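Local coordinates for protein ferulic acid decarboxylase 1 (Candida dubliniensis, PDB 4ZAD) that probably catalyses the reversible decarboxylation of ferulic, p-coumaric and cinnamic acids to their vinyl products, using prenylated FMN and manganese, at residues L3-L7 and L89-L93; T376-V380 and Q480-P484. All coordinates share one frame; numbering follows the deposited sequence.

Contact 1 of 2, residues L3-L7 and L89-L93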
# COMPACT_ATOMS: atom_id res chain seq x y z
N LEU A 3 7.04 37.26 -6.78
CA LEU A 3 6.45 37.88 -5.54
C LEU A 3 5.17 37.15 -4.99
O LEU A 3 5.27 36.56 -3.93
CB LEU A 3 6.25 39.42 -5.69
CG LEU A 3 7.07 40.42 -4.82
CD1 LEU A 3 6.80 41.93 -5.20
CD2 LEU A 3 6.88 40.22 -3.27
N ASN A 4 3.99 37.15 -5.65
CA ASN A 4 2.79 36.48 -5.03
C ASN A 4 2.12 35.31 -5.78
O ASN A 4 1.10 35.48 -6.42
CB ASN A 4 1.68 37.48 -4.63
CG ASN A 4 0.61 36.83 -3.67
OD1 ASN A 4 0.78 35.70 -3.12
ND2 ASN A 4 -0.46 37.57 -3.44
N PRO A 5 2.64 34.09 -5.60
CA PRO A 5 2.19 32.95 -6.39
C PRO A 5 0.75 32.48 -6.06
O PRO A 5 0.16 31.73 -6.84
CB PRO A 5 3.23 31.90 -6.05
CG PRO A 5 3.56 32.23 -4.60
CD PRO A 5 3.52 33.67 -4.49
N ALA A 6 0.19 32.93 -4.95
CA ALA A 6 -1.21 32.64 -4.63
C ALA A 6 -2.13 33.36 -5.61
O ALA A 6 -3.16 32.84 -6.03
CB ALA A 6 -1.55 33.05 -3.17
N LEU A 7 -1.75 34.56 -5.99
CA LEU A 7 -2.64 35.42 -6.73
C LEU A 7 -2.29 35.53 -8.21
O LEU A 7 -3.09 36.03 -8.99
CB LEU A 7 -2.63 36.80 -6.08
CG LEU A 7 -3.84 37.39 -5.35
CD1 LEU A 7 -5.05 36.44 -5.18
CD2 LEU A 7 -3.37 37.98 -4.03
N LEU A 89 2.38 26.12 -2.60
CA LEU A 89 2.60 27.35 -3.34
C LEU A 89 1.30 27.94 -3.87
O LEU A 89 1.15 29.16 -3.88
CB LEU A 89 3.63 27.17 -4.46
CG LEU A 89 5.05 27.11 -3.88
CD1 LEU A 89 6.01 26.67 -4.97
CD2 LEU A 89 5.51 28.44 -3.22
N HIS A 90 0.35 27.09 -4.23
CA HIS A 90 -0.94 27.57 -4.73
C HIS A 90 -1.58 28.47 -3.71
O HIS A 90 -2.30 29.38 -4.07
CB HIS A 90 -1.90 26.41 -5.02
CG HIS A 90 -1.72 25.79 -6.37
ND1 HIS A 90 -0.62 25.05 -6.71
CD2 HIS A 90 -2.54 25.78 -7.45
CE1 HIS A 90 -0.75 24.62 -7.95
NE2 HIS A 90 -1.91 25.05 -8.43
N LEU A 91 -1.35 28.21 -2.44
CA LEU A 91 -1.94 29.00 -1.41
C LEU A 91 -0.97 30.09 -0.93
O LEU A 91 -1.20 30.70 0.10
CB LEU A 91 -2.37 28.10 -0.24
CG LEU A 91 -3.50 27.14 -0.60
CD1 LEU A 91 -3.54 25.95 0.32
CD2 LEU A 91 -4.84 27.88 -0.63
N GLY A 92 0.09 30.35 -1.69
CA GLY A 92 1.13 31.30 -1.25
C GLY A 92 1.77 31.05 0.12
O GLY A 92 2.12 31.98 0.82
N LEU A 93 1.92 29.79 0.50
CA LEU A 93 2.51 29.42 1.78
C LEU A 93 3.97 29.10 1.56
O LEU A 93 4.42 29.01 0.43
CB LEU A 93 1.82 28.18 2.34
CG LEU A 93 0.31 28.17 2.60
CD1 LEU A 93 -0.12 26.76 2.87
CD2 LEU A 93 -0.05 29.06 3.78
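Ala6 and Gly92 bring the two backbones together, their CA atoms 4.3 Å apart, where the N-terminal lead-in to helix 9-19 passes the C-terminal end of helix 85-90. That end is a Schellman motif with Gly92, at positive phi (54°), as its C-prime residue: Gly92 N returns to Leu89 O, and Leu93 N to the carbonyl of the residue before Leu89. The methyl of Ala6 lies against the turn, its CB 3.5 Å from Gly92 N, and the lack of a side chain on Gly92 leaves room for this approach. Pro5 directs its ring at the last turn of the helix, with CG 4.0 Å from the carbonyl oxygen Leu89 O and, more distantly, 4.5 Å from Leu89 CD2. The leucine itself packs on Phe12, Val15 and Leu16 of helix 9-19. Within 3-7, Asn4 OD1 takes a weak bond from Ala6 N, and the turn is closed by Leu7 N to Asn4 O. The CB of His90 points away from 3-7; its ND1 bonds to Arg86 O and its ring meets Phe12 edge-to-face. Its backbone oxygen still serves the contact: Ala6 CA approaches His90 O at 3.5 Å in a CA-H...O contact, with an angle of 156° at the hydrogen.

Contact 2 of 2, residues T376-V380 and Q480-P484; sequences THELV and QFTDP
Leu379 and Phe481 make the dense, buried end of this contact. The methyl CD2 of Leu379 sits over one face of the Phe481 ring, 3.7 Å from its centroid and 27° off the normal, displaced toward the rim beside CD1 and CE1: a CH-pi contact. With CG anti to the backbone N (chi1 -177°), the leucine extends from the helix to the ring, and Leu389 of helix 386-399 touches both side chains. Next to them, the methyl CG2 of Thr376 makes a van der Waals contact with Gln480 NE2 at 3.6 Å, while the amide oxygen of Gln480 is bonded to Phe477 N. The helix follows strand 369-374 of the mixed sheet in the C-terminal domain, and 480-484 belongs to the loop after strand 470-475 of the same sheet, so the contact joins two connections leaving that sheet. Val380 marks the passage outward. Its two methyls divide the loop backbone between them, CG1 lying 3.5 Å from Thr482 O and CG2 3.7 Å from Gln480 O, and CG2 also reaches Pro484 CB at 3.9 Å. On the solvent side the fit is looser: Pro484 and His377 are both exposed, and Pro484 O lies oblique to the imidazole, 3.7 Å from His377 CE1.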
# COMPACT_ATOMS: atom_id res chain seq x y z
N THR A 376 -8.16 7.81 20.63
CA THR A 376 -8.78 6.75 21.47
C THR A 376 -9.18 7.19 22.89
O THR A 376 -10.17 6.73 23.41
CB THR A 376 -7.89 5.47 21.55
OG1 THR A 376 -6.57 5.81 21.99
CG2 THR A 376 -7.77 4.85 20.19
N HIS A 377 -8.40 8.09 23.52
CA HIS A 377 -8.71 8.59 24.86
C HIS A 377 -10.07 9.25 24.92
O HIS A 377 -10.88 8.95 25.80
CB HIS A 377 -7.65 9.60 25.34
CG HIS A 377 -6.39 8.96 25.81
ND1 HIS A 377 -6.23 8.49 27.11
CD2 HIS A 377 -5.24 8.65 25.15
CE1 HIS A 377 -5.03 7.95 27.23
NE2 HIS A 377 -4.41 8.03 26.06
N GLU A 378 -10.32 10.15 23.99
CA GLU A 378 -11.63 10.75 23.87
C GLU A 378 -12.63 9.74 23.38
O GLU A 378 -13.81 9.95 23.61
CB GLU A 378 -11.60 11.93 22.91
CG GLU A 378 -10.75 13.07 23.37
CD GLU A 378 -11.28 13.73 24.62
OE1 GLU A 378 -12.52 13.90 24.74
OE2 GLU A 378 -10.44 14.11 25.45
N LEU A 379 -12.19 8.70 22.68
CA LEU A 379 -13.10 7.66 22.19
C LEU A 379 -13.72 6.87 23.33
O LEU A 379 -14.90 6.50 23.31
CB LEU A 379 -12.40 6.71 21.23
CG LEU A 379 -13.35 5.66 20.64
CD1 LEU A 379 -14.54 6.38 19.98
CD2 LEU A 379 -12.67 4.66 19.67
N VAL A 380 -12.93 6.59 24.35
CA VAL A 380 -13.46 5.88 25.53
C VAL A 380 -14.60 6.67 26.20
O VAL A 380 -15.65 6.10 26.53
CB VAL A 380 -12.35 5.55 26.54
CG1 VAL A 380 -12.93 4.80 27.72
CG2 VAL A 380 -11.24 4.75 25.84
N GLN A 480 -10.05 -0.82 22.53
CA GLN A 480 -9.68 0.58 22.40
C GLN A 480 -10.91 1.45 22.62
O GLN A 480 -10.76 2.64 22.86
CB GLN A 480 -9.05 0.89 21.01
CG GLN A 480 -7.54 0.50 20.87
CD GLN A 480 -6.93 0.91 19.52
OE1 GLN A 480 -7.33 0.42 18.45
NE2 GLN A 480 -5.94 1.80 19.57
N PHE A 481 -12.11 0.87 22.53
CA PHE A 481 -13.34 1.62 22.81
C PHE A 481 -13.69 1.67 24.29
O PHE A 481 -14.62 2.38 24.64
CB PHE A 481 -14.54 1.01 22.11
CG PHE A 481 -14.62 1.30 20.63
CD1 PHE A 481 -15.25 2.44 20.16
CD2 PHE A 481 -14.08 0.42 19.71
CE1 PHE A 481 -15.33 2.69 18.82
CE2 PHE A 481 -14.16 0.68 18.36
CZ PHE A 481 -14.80 1.80 17.91
N THR A 482 -13.00 0.91 25.15
CA THR A 482 -13.43 0.74 26.55
C THR A 482 -12.33 0.95 27.58
O THR A 482 -12.60 1.47 28.67
CB THR A 482 -14.06 -0.64 26.78
OG1 THR A 482 -13.11 -1.66 26.45
CG2 THR A 482 -15.30 -0.82 25.91
N ASP A 483 -11.10 0.54 27.24
CA ASP A 483 -9.92 0.64 28.10
C ASP A 483 -9.00 1.76 27.57
O ASP A 483 -8.39 1.66 26.52
CB ASP A 483 -9.18 -0.72 28.17
CG ASP A 483 -7.92 -0.70 29.10
OD1 ASP A 483 -7.54 0.36 29.66
OD2 ASP A 483 -7.30 -1.80 29.24
N PRO A 484 -8.89 2.85 28.33
CA PRO A 484 -8.01 3.92 27.86
C PRO A 484 -6.50 3.62 28.08
O PRO A 484 -5.62 4.34 27.56
CB PRO A 484 -8.50 5.13 28.65
CG PRO A 484 -9.20 4.54 29.91
CD PRO A 484 -9.45 3.10 29.68

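Along the chain both segments of contact 1 precede those of contact 2, and the two share no helix, strand or sheet. Their centres lie 41 Å apart and their nearest atoms about 27 Å, so neither touches the other. Contact 1 brings the N-terminal segment against the end of helix 85-90, its centre about 17 Å from that of the chain, and the side chain of His90 lies about 9 Å from the bound prenylated flavin, without touching it. Contact 2 is peripheral, its centre about 34 Å from that of the chain, in the region of the C-terminal five-stranded sheet and far from the flavin and manganese sites. The pair thus represents two separately packed regions of the UbiD-type subunit.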